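PDB 2ZKI: 199aa long hypothetical Trp repressor binding protein from Sulfolobus tokodaii, which is of unknown function but has a flavodoxin-like fold and probably binds FMN, as related NADPH-dependent FMN reductases and WrbA-type quinone oxidoreductases do. Local coordinates for residues L10-Y14 with I37-E42; Y14-L20 with K169-D173. All coordinates share one frame; numbering follows the deposited sequence.

Interaction 1. Residues L10-Y14 with I37-E42. With SO4 (sulfate ion), chain I.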
ATOM      1  N   LEU A  10      -2.156   2.340 -22.067  1.00 30.26           N
ATOM      2  CA  LEU A  10      -0.921   3.071 -21.824  1.00 29.89           C
ATOM      3  C   LEU A  10       0.073   2.179 -21.093  1.00 29.76           C
ATOM      4  O   LEU A  10      -0.296   1.486 -20.146  1.00 29.74           O
ATOM      5  CB  LEU A  10      -1.223   4.325 -21.001  1.00 29.87           C
ATOM      6  CG  LEU A  10      -0.094   5.284 -20.620  1.00 29.71           C
ATOM      7  CD1 LEU A  10       0.556   5.866 -21.853  1.00 29.33           C
ATOM      8  CD2 LEU A  10      -0.636   6.387 -19.731  1.00 29.74           C
ATOM      9  N   PHE A  11       1.328   2.191 -21.534  1.00 29.61           N
ATOM     10  CA  PHE A  11       2.348   1.336 -20.933  1.00 29.54           C
ATOM     11  C   PHE A  11       3.779   1.844 -21.096  1.00 29.60           C
ATOM     12  O   PHE A  11       4.097   2.547 -22.053  1.00 29.60           O
ATOM     13  CB  PHE A  11       2.231  -0.105 -21.459  1.00 29.47           C
ATOM     14  CG  PHE A  11       2.706  -0.287 -22.878  1.00 29.22           C
ATOM     15  CD1 PHE A  11       1.854  -0.044 -23.949  1.00 29.12           C
ATOM     16  CD2 PHE A  11       4.001  -0.723 -23.140  1.00 29.21           C
ATOM     17  CE1 PHE A  11       2.292  -0.219 -25.260  1.00 29.27           C
ATOM     18  CE2 PHE A  11       4.447  -0.900 -24.449  1.00 29.15           C
ATOM     19  CZ  PHE A  11       3.591  -0.648 -25.509  1.00 29.20           C
ATOM     20  N   TYR A  12       4.629   1.484 -20.138  1.00 29.69           N
ATOM     21  CA  TYR A  12       6.073   1.581 -20.302  1.00 29.84           C
ATOM     22  C   TYR A  12       6.590   0.184 -20.633  1.00 30.10           C
ATOM     23  O   TYR A  12       6.017  -0.809 -20.181  1.00 30.21           O
ATOM     24  CB  TYR A  12       6.737   2.103 -19.021  1.00 29.65           C
ATOM     25  CG  TYR A  12       8.253   2.088 -19.063  1.00 29.42           C
ATOM     26  CD1 TYR A  12       8.969   3.188 -19.531  1.00 29.10           C
ATOM     27  CD2 TYR A  12       8.971   0.965 -18.645  1.00 29.38           C
ATOM     28  CE1 TYR A  12      10.361   3.174 -19.579  1.00 29.17           C
ATOM     29  CE2 TYR A  12      10.361   0.938 -18.689  1.00 29.44           C
ATOM     30  CZ  TYR A  12      11.050   2.046 -19.155  1.00 29.47           C
ATOM     31  OH  TYR A  12      12.426   2.020 -19.197  1.00 29.42           O
ATOM     32  N   GLY A  13       7.655   0.103 -21.427  1.00 30.29           N
ATOM     33  CA  GLY A  13       8.338  -1.172 -21.624  1.00 30.73           C
ATOM     34  C   GLY A  13       8.630  -1.596 -23.049  1.00 31.01           C
ATOM     35  O   GLY A  13       8.182  -0.966 -24.011  1.00 30.98           O
ATOM     36  N   TYR A  14       9.383  -2.688 -23.168  1.00 31.26           N
ATOM     37  CA  TYR A  14       9.900  -3.160 -24.449  1.00 31.60           C
ATOM     38  C   TYR A  14       9.776  -4.680 -24.607  1.00 31.83           C
ATOM     39  O   TYR A  14      10.013  -5.217 -25.694  1.00 31.93           O
ATOM     40  CB  TYR A  14      11.368  -2.733 -24.616  1.00 31.64           C
ATOM     41  CG  TYR A  14      11.619  -1.256 -24.386  1.00 31.73           C
ATOM     42  CD1 TYR A  14      11.448  -0.332 -25.415  1.00 31.88           C
ATOM     43  CD2 TYR A  14      12.023  -0.782 -23.135  1.00 31.75           C
ATOM     44  CE1 TYR A  14      11.669   1.025 -25.211  1.00 31.85           C
ATOM     45  CE2 TYR A  14      12.247   0.575 -22.919  1.00 31.80           C
ATOM     46  CZ  TYR A  14      12.070   1.472 -23.963  1.00 31.84           C
ATOM     47  OH  TYR A  14      12.289   2.817 -23.764  1.00 31.84           O
ATOM     48  N   ILE A  37      -3.395   2.097 -28.529  1.00 38.95           N
ATOM     49  CA  ILE A  37      -2.268   1.587 -27.752  1.00 38.81           C
ATOM     50  C   ILE A  37      -1.107   2.575 -27.859  1.00 38.94           C
ATOM     51  O   ILE A  37      -0.605   2.844 -28.954  1.00 38.91           O
ATOM     52  CB  ILE A  37      -1.836   0.170 -28.217  1.00 38.76           C
ATOM     53  CG1 ILE A  37      -2.949  -0.847 -27.941  1.00 38.53           C
ATOM     54  CG2 ILE A  37      -0.536  -0.255 -27.531  1.00 38.63           C
ATOM     55  CD1 ILE A  37      -2.786  -2.172 -28.671  1.00 38.65           C
ATOM     56  N   ARG A  38      -0.701   3.123 -26.717  1.00 39.02           N
ATOM     57  CA  ARG A  38       0.356   4.129 -26.668  1.00 39.12           C
ATOM     58  C   ARG A  38       1.407   3.770 -25.622  1.00 39.34           C
ATOM     59  O   ARG A  38       1.089   3.178 -24.589  1.00 39.31           O
ATOM     60  CB  ARG A  38      -0.229   5.505 -26.336  1.00 39.08           C
ATOM     61  CG  ARG A  38      -1.359   6.006 -27.240  1.00 38.85           C
ATOM     62  CD  ARG A  38      -0.844   6.653 -28.516  1.00 38.39           C
ATOM     63  NE  ARG A  38      -0.924   5.748 -29.658  1.00 38.16           N
ATOM     64  CZ  ARG A  38      -1.861   5.798 -30.602  1.00 37.65           C
ATOM     65  NH1 ARG A  38      -2.816   6.720 -30.563  1.00 37.41           N
ATOM     66  NH2 ARG A  38      -1.838   4.924 -31.596  1.00 37.42           N
ATOM     67  N   ARG A  39       2.657   4.138 -25.897  1.00 39.68           N
ATOM     68  CA  ARG A  39       3.752   3.986 -24.933  1.00 39.98           C
ATOM     69  C   ARG A  39       4.280   5.348 -24.467  1.00 40.13           C
ATOM     70  O   ARG A  39       3.971   6.378 -25.071  1.00 40.17           O
ATOM     71  CB  ARG A  39       4.882   3.109 -25.499  1.00 39.97           C
ATOM     72  CG  ARG A  39       5.403   3.503 -26.881  1.00 40.44           C
ATOM     73  CD  ARG A  39       6.553   4.500 -26.805  1.00 41.56           C
ATOM     74  NE  ARG A  39       7.196   4.687 -28.105  1.00 42.38           N
ATOM     75  CZ  ARG A  39       8.336   4.108 -28.473  1.00 42.80           C
ATOM     76  NH1 ARG A  39       8.833   4.341 -29.680  1.00 43.12           N
ATOM     77  NH2 ARG A  39       8.986   3.302 -27.642  1.00 43.17           N
ATOM     78  N   VAL A  40       5.063   5.346 -23.389  1.00 40.33           N
ATOM     79  CA  VAL A  40       5.630   6.584 -22.843  1.00 40.50           C
ATOM     80  C   VAL A  40       7.090   6.793 -23.249  1.00 40.74           C
ATOM     81  O   VAL A  40       7.784   5.849 -23.632  1.00 40.73           O
ATOM     82  CB  VAL A  40       5.503   6.669 -21.291  1.00 40.47           C
ATOM     83  CG1 VAL A  40       4.054   6.850 -20.875  1.00 40.24           C
ATOM     84  CG2 VAL A  40       6.125   5.449 -20.612  1.00 40.46           C
ATOM     85  N   ARG A  41       7.533   8.045 -23.154  1.00 41.00           N
ATOM     86  CA  ARG A  41       8.909   8.448 -23.430  1.00 41.35           C
ATOM     87  C   ARG A  41       9.874   7.826 -22.422  1.00 41.45           C
ATOM     88  O   ARG A  41       9.533   7.658 -21.250  1.00 41.45           O
ATOM     89  CB  ARG A  41       9.002   9.971 -23.348  1.00 41.47           C
ATOM     90  CG  ARG A  41      10.132  10.610 -24.130  1.00 42.18           C
ATOM     91  CD  ARG A  41      10.361  12.027 -23.630  1.00 43.64           C
ATOM     92  NE  ARG A  41      10.874  12.923 -24.664  1.00 44.90           N
ATOM     93  CZ  ARG A  41      10.114  13.690 -25.443  1.00 45.54           C
ATOM     94  NH1 ARG A  41       8.790  13.679 -25.319  1.00 45.66           N
ATOM     95  NH2 ARG A  41      10.678  14.473 -26.353  1.00 45.84           N
ATOM     96  N   GLU A  42      11.077   7.488 -22.881  1.00 41.69           N
ATOM     97  CA  GLU A  42      12.119   6.958 -22.002  1.00 41.95           C
ATOM     98  C   GLU A  42      12.800   8.078 -21.215  1.00 42.18           C
ATOM     99  O   GLU A  42      13.082   9.150 -21.758  1.00 42.10           O
ATOM    100  CB  GLU A  42      13.152   6.154 -22.804  1.00 41.96           C
ATOM    101  CG  GLU A  42      14.225   5.462 -21.959  1.00 41.86           C
ATOM    102  CD  GLU A  42      13.647   4.457 -20.975  1.00 41.94           C
ATOM    103  OE1 GLU A  42      13.532   4.793 -19.775  1.00 41.83           O
ATOM    104  OE2 GLU A  42      13.297   3.337 -21.400  1.00 41.92           O
TER
HETATM  105  S   SO4 I 501      10.951  -4.431 -20.251  1.00 45.59           S
HETATM  106  O1  SO4 I 501      11.475  -5.479 -21.123  1.00 45.57           O
HETATM  107  O2  SO4 I 501       9.542  -4.695 -19.966  1.00 45.77           O
HETATM  108  O3  SO4 I 501      11.714  -4.416 -19.005  1.00 45.42           O
HETATM  109  O4  SO4 I 501      11.069  -3.136 -20.916  1.00 45.55           O
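Leu10-Tyr14 and Ile37-Glu42 meet as parallel neighbours at the C-terminal end of the sheet, where strand 6-11 and the edge strand 34-39 are the two strands of a beta-alpha-beta crossover through helix 16-31, the opening unit of a flavodoxin-like fold. Two backbone bonds set the register: Phe11 N donates to Arg38 O (3.2 Å), and Val40 N donates to Phe11 O at the same length. On the face bearing helix 16-31, the Phe11 ring has CB of Arg39 over one face, 4.2 Å from the ring centroid, while CG2 of Ile37 meets CE1 at the ring edge. Phe11 CG sits between its own backbone N and carbonyl carbon (chi1 73°), which places the ring where its face meets Arg39 CB and its edge meets Ile37 CG2. On the other face, Leu10 CD1 touches Val40 CG1, with Leu89 and Phe92 of helix 87-94 packed against both residues. Beyond the strand ends, Glu42 gathers two tyrosines. Its carboxylate is nearly coplanar with the Tyr14 ring but almost perpendicular, 86°, to that of Tyr12. Near the same loop, the Tyr14 backbone N binds a sulfate. Both hydroxyls donate to one oxygen: Tyr12 OH reaches the syn lone pair of Glu42 OE2 at 2.7 Å, and Tyr14 OH meets OE2 on the anti side, 27° out of the carboxylate plane, at 2.6 Å.

Interaction 2. Residues Y14-L20 with K169-D173. With SO4 (sulfate ion), chain I.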
ATOM      1  N   TYR A  14       9.383  -2.688 -23.168  1.00 31.26           N
ATOM      2  CA  TYR A  14       9.900  -3.160 -24.449  1.00 31.60           C
ATOM      3  C   TYR A  14       9.776  -4.680 -24.607  1.00 31.83           C
ATOM      4  O   TYR A  14      10.013  -5.217 -25.694  1.00 31.93           O
ATOM      5  CB  TYR A  14      11.368  -2.733 -24.616  1.00 31.64           C
ATOM      6  CG  TYR A  14      11.619  -1.256 -24.386  1.00 31.73           C
ATOM      7  CD1 TYR A  14      11.448  -0.332 -25.415  1.00 31.88           C
ATOM      8  CD2 TYR A  14      12.023  -0.782 -23.135  1.00 31.75           C
ATOM      9  CE1 TYR A  14      11.669   1.025 -25.211  1.00 31.85           C
ATOM     10  CE2 TYR A  14      12.247   0.575 -22.919  1.00 31.80           C
ATOM     11  CZ  TYR A  14      12.070   1.472 -23.963  1.00 31.84           C
ATOM     12  OH  TYR A  14      12.289   2.817 -23.764  1.00 31.84           O
ATOM     13  N   GLY A  15       9.401  -5.363 -23.526  1.00 32.02           N
ATOM     14  CA  GLY A  15       9.359  -6.827 -23.504  1.00 32.23           C
ATOM     15  C   GLY A  15       7.964  -7.431 -23.520  1.00 32.34           C
ATOM     16  O   GLY A  15       7.145  -7.112 -24.391  1.00 32.33           O
ATOM     17  N   SER A  16       7.705  -8.308 -22.552  1.00 32.39           N
ATOM     18  CA  SER A  16       6.429  -9.028 -22.446  1.00 32.44           C
ATOM     19  C   SER A  16       5.249  -8.139 -22.042  1.00 32.41           C
ATOM     20  O   SER A  16       4.088  -8.529 -22.200  1.00 32.41           O
ATOM     21  CB  SER A  16       6.559 -10.209 -21.477  1.00 32.44           C
ATOM     22  OG  SER A  16       7.040  -9.789 -20.210  1.00 32.60           O
ATOM     23  N   ILE A  17       5.554  -6.951 -21.522  1.00 32.36           N
ATOM     24  CA  ILE A  17       4.533  -5.966 -21.162  1.00 32.36           C
ATOM     25  C   ILE A  17       3.811  -5.437 -22.410  1.00 32.48           C
ATOM     26  O   ILE A  17       2.622  -5.104 -22.356  1.00 32.40           O
ATOM     27  CB  ILE A  17       5.133  -4.806 -20.298  1.00 32.29           C
ATOM     28  CG1 ILE A  17       4.039  -3.869 -19.770  1.00 32.09           C
ATOM     29  CG2 ILE A  17       6.207  -4.034 -21.060  1.00 32.12           C
ATOM     30  CD1 ILE A  17       3.407  -4.320 -18.470  1.00 31.82           C
ATOM     31  N   VAL A  18       4.537  -5.386 -23.527  1.00 32.65           N
ATOM     32  CA  VAL A  18       3.991  -4.957 -24.815  1.00 32.83           C
ATOM     33  C   VAL A  18       2.914  -5.933 -25.290  1.00 33.08           C
ATOM     34  O   VAL A  18       1.829  -5.511 -25.691  1.00 33.02           O
ATOM     35  CB  VAL A  18       5.101  -4.827 -25.897  1.00 32.83           C
ATOM     36  CG1 VAL A  18       4.515  -4.376 -27.228  1.00 32.63           C
ATOM     37  CG2 VAL A  18       6.196  -3.866 -25.446  1.00 32.81           C
ATOM     38  N   GLU A  19       3.213  -7.232 -25.232  1.00 33.41           N
ATOM     39  CA  GLU A  19       2.251  -8.259 -25.631  1.00 33.88           C
ATOM     40  C   GLU A  19       1.024  -8.263 -24.717  1.00 33.87           C
ATOM     41  O   GLU A  19      -0.093  -8.513 -25.175  1.00 33.93           O
ATOM     42  CB  GLU A  19       2.896  -9.650 -25.686  1.00 33.84           C
ATOM     43  CG  GLU A  19       2.107 -10.648 -26.549  1.00 34.45           C
ATOM     44  CD  GLU A  19       2.636 -12.078 -26.480  1.00 34.51           C
ATOM     45  OE1 GLU A  19       1.803 -13.014 -26.464  1.00 34.85           O
ATOM     46  OE2 GLU A  19       3.874 -12.269 -26.448  1.00 35.44           O
ATOM     47  N   LEU A  20       1.238  -7.971 -23.434  1.00 34.00           N
ATOM     48  CA  LEU A  20       0.139  -7.797 -22.483  1.00 34.06           C
ATOM     49  C   LEU A  20      -0.773  -6.635 -22.877  1.00 34.12           C
ATOM     50  O   LEU A  20      -1.994  -6.723 -22.740  1.00 34.07           O
ATOM     51  CB  LEU A  20       0.673  -7.589 -21.061  1.00 34.04           C
ATOM     52  CG  LEU A  20       1.147  -8.812 -20.266  1.00 33.95           C
ATOM     53  CD1 LEU A  20       1.902  -8.379 -19.013  1.00 33.67           C
ATOM     54  CD2 LEU A  20      -0.017  -9.734 -19.899  1.00 33.74           C
ATOM     55  N   LYS A 169      10.822 -14.090 -20.007  1.00 40.19           N
ATOM     56  CA  LYS A 169      10.407 -14.404 -21.379  1.00 40.85           C
ATOM     57  C   LYS A 169       9.523 -13.295 -21.948  1.00 40.95           C
ATOM     58  O   LYS A 169       8.973 -12.483 -21.198  1.00 41.01           O
ATOM     59  CB  LYS A 169       9.654 -15.742 -21.425  1.00 40.89           C
ATOM     60  CG  LYS A 169      10.500 -16.961 -21.056  1.00 41.41           C
ATOM     61  CD  LYS A 169       9.628 -18.183 -20.772  1.00 41.37           C
ATOM     62  CE  LYS A 169      10.436 -19.314 -20.133  1.00 42.12           C
ATOM     63  NZ  LYS A 169      10.910 -18.981 -18.752  1.00 42.20           N
ATOM     64  N   GLU A 170       9.394 -13.262 -23.273  1.00 41.14           N
ATOM     65  CA  GLU A 170       8.547 -12.274 -23.941  1.00 41.29           C
ATOM     66  C   GLU A 170       7.171 -12.842 -24.304  1.00 41.06           C
ATOM     67  O   GLU A 170       6.169 -12.124 -24.261  1.00 41.18           O
ATOM     68  CB  GLU A 170       9.250 -11.715 -25.183  1.00 41.31           C
ATOM     69  CG  GLU A 170       8.650 -10.417 -25.714  1.00 41.69           C
ATOM     70  CD  GLU A 170       9.411  -9.856 -26.906  1.00 41.88           C
ATOM     71  OE1 GLU A 170       9.587 -10.587 -27.908  1.00 42.46           O
ATOM     72  OE2 GLU A 170       9.825  -8.675 -26.842  1.00 42.74           O
ATOM     73  N   GLU A 171       7.126 -14.127 -24.651  1.00 40.80           N
ATOM     74  CA  GLU A 171       5.888 -14.775 -25.091  1.00 40.55           C
ATOM     75  C   GLU A 171       4.979 -15.122 -23.914  1.00 40.14           C
ATOM     76  O   GLU A 171       5.413 -15.760 -22.951  1.00 40.19           O
ATOM     77  CB  GLU A 171       6.188 -16.035 -25.918  1.00 40.71           C
ATOM     78  CG  GLU A 171       6.905 -15.783 -27.253  1.00 41.37           C
ATOM     79  CD  GLU A 171       8.414 -15.579 -27.108  1.00 42.18           C
ATOM     80  OE1 GLU A 171       9.039 -16.242 -26.248  1.00 42.50           O
ATOM     81  OE2 GLU A 171       8.978 -14.754 -27.861  1.00 42.37           O
ATOM     82  N   LEU A 172       3.720 -14.696 -24.001  1.00 39.61           N
ATOM     83  CA  LEU A 172       2.712 -15.007 -22.989  1.00 39.05           C
ATOM     84  C   LEU A 172       2.113 -16.384 -23.235  1.00 38.84           C
ATOM     85  O   LEU A 172       1.887 -16.767 -24.388  1.00 38.84           O
ATOM     86  CB  LEU A 172       1.586 -13.966 -23.004  1.00 38.98           C
ATOM     87  CG  LEU A 172       1.892 -12.467 -22.939  1.00 38.66           C
ATOM     88  CD1 LEU A 172       0.619 -11.666 -23.178  1.00 38.21           C
ATOM     89  CD2 LEU A 172       2.527 -12.077 -21.616  1.00 38.52           C
ATOM     90  N   ASP A 173       1.850 -17.123 -22.155  1.00 38.51           N
ATOM     91  CA  ASP A 173       1.153 -18.413 -22.251  1.00 38.18           C
ATOM     92  C   ASP A 173      -0.365 -18.234 -22.373  1.00 37.86           C
ATOM     93  O   ASP A 173      -0.879 -17.125 -22.216  1.00 37.85           O
ATOM     94  CB  ASP A 173       1.521 -19.339 -21.083  1.00 38.25           C
ATOM     95  CG  ASP A 173       1.228 -18.727 -19.724  1.00 38.50           C
ATOM     96  OD1 ASP A 173       2.196 -18.376 -19.021  1.00 39.14           O
ATOM     97  OD2 ASP A 173       0.041 -18.607 -19.352  1.00 38.67           O
TER
HETATM   98  S   SO4 I 501      10.951  -4.431 -20.251  1.00 45.59           S
HETATM   99  O1  SO4 I 501      11.475  -5.479 -21.123  1.00 45.57           O
HETATM  100  O2  SO4 I 501       9.542  -4.695 -19.966  1.00 45.77           O
HETATM  101  O3  SO4 I 501      11.714  -4.416 -19.005  1.00 45.42           O
HETATM  102  O4  SO4 I 501      11.069  -3.136 -20.916  1.00 45.55           O
HETATM  103  O   HOH W   1       9.458 -10.470 -19.025  1.00  3.98           O
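Glu19 lays its aliphatic chain along Leu172, CG lying 3.8 Å from Leu172 CD1; the two side chains come from opposite directions, the carboxylate lying against Leu172 CG and CB with OE2 turned to the backbone of the 169-173 loop. With CG anti to the backbone N (chi1 -160°) and the chain extended beyond it, OE2 can accept a weak bond from Leu172 N, 3.4 Å long with an angle of 152° at the hydrogen. The same oxygen lies 3.2 Å from Glu170 O; both are acceptors, so this approach adds no hydrogen bond. Were Glu19 replaced by alanine, Leu172 N would probably lose its weak acceptor and the leucine one flank of its cover. Leu172 also crosses Leu20 at about a right angle, its CD2 being 3.8 Å from Leu20 CG. The helix side of this contact is the first turn of helix 16-31, which follows the first strand of the flavodoxin-like fold; the loop side leads into helix 174-195, with Asp173 as its N-cap. Nearby, Ser16 CB rests 3.3 Å from Lys169 O, and a water hydrogen-bonded to Ser16 OG donates to that carbonyl at 3.0 Å. On the sulfate side, a side chain on Gly15 would run into the anion, and CG2 of Ile17 lies 3.6 Å from sulfate O2.

The centres of interactions 1 and 2 lie about 13 Å apart, and Tyr14 belongs to both. Along the chain their segments alternate: 10-14, 14-20, 37-42, then 169-173. Strand 6-11, helix 16-31 and strand 34-39 thus enter in sequence, and the last segment returns from far down the chain to the start of that helix. Direct packing also couples the pair, with Phe11 CE2 3.6 Å from Val18 CG2 and Tyr12 O 3.3 Å from Ile17 CG2. Interaction 1 joins the strand-to-helix loop to the edge strand and the loop after it, whereas interaction 2 sets the 169-173 loop against the N-terminal part of helix 16-31. Both touch the same sulfate, whose place is consistent with an FMN phosphate site.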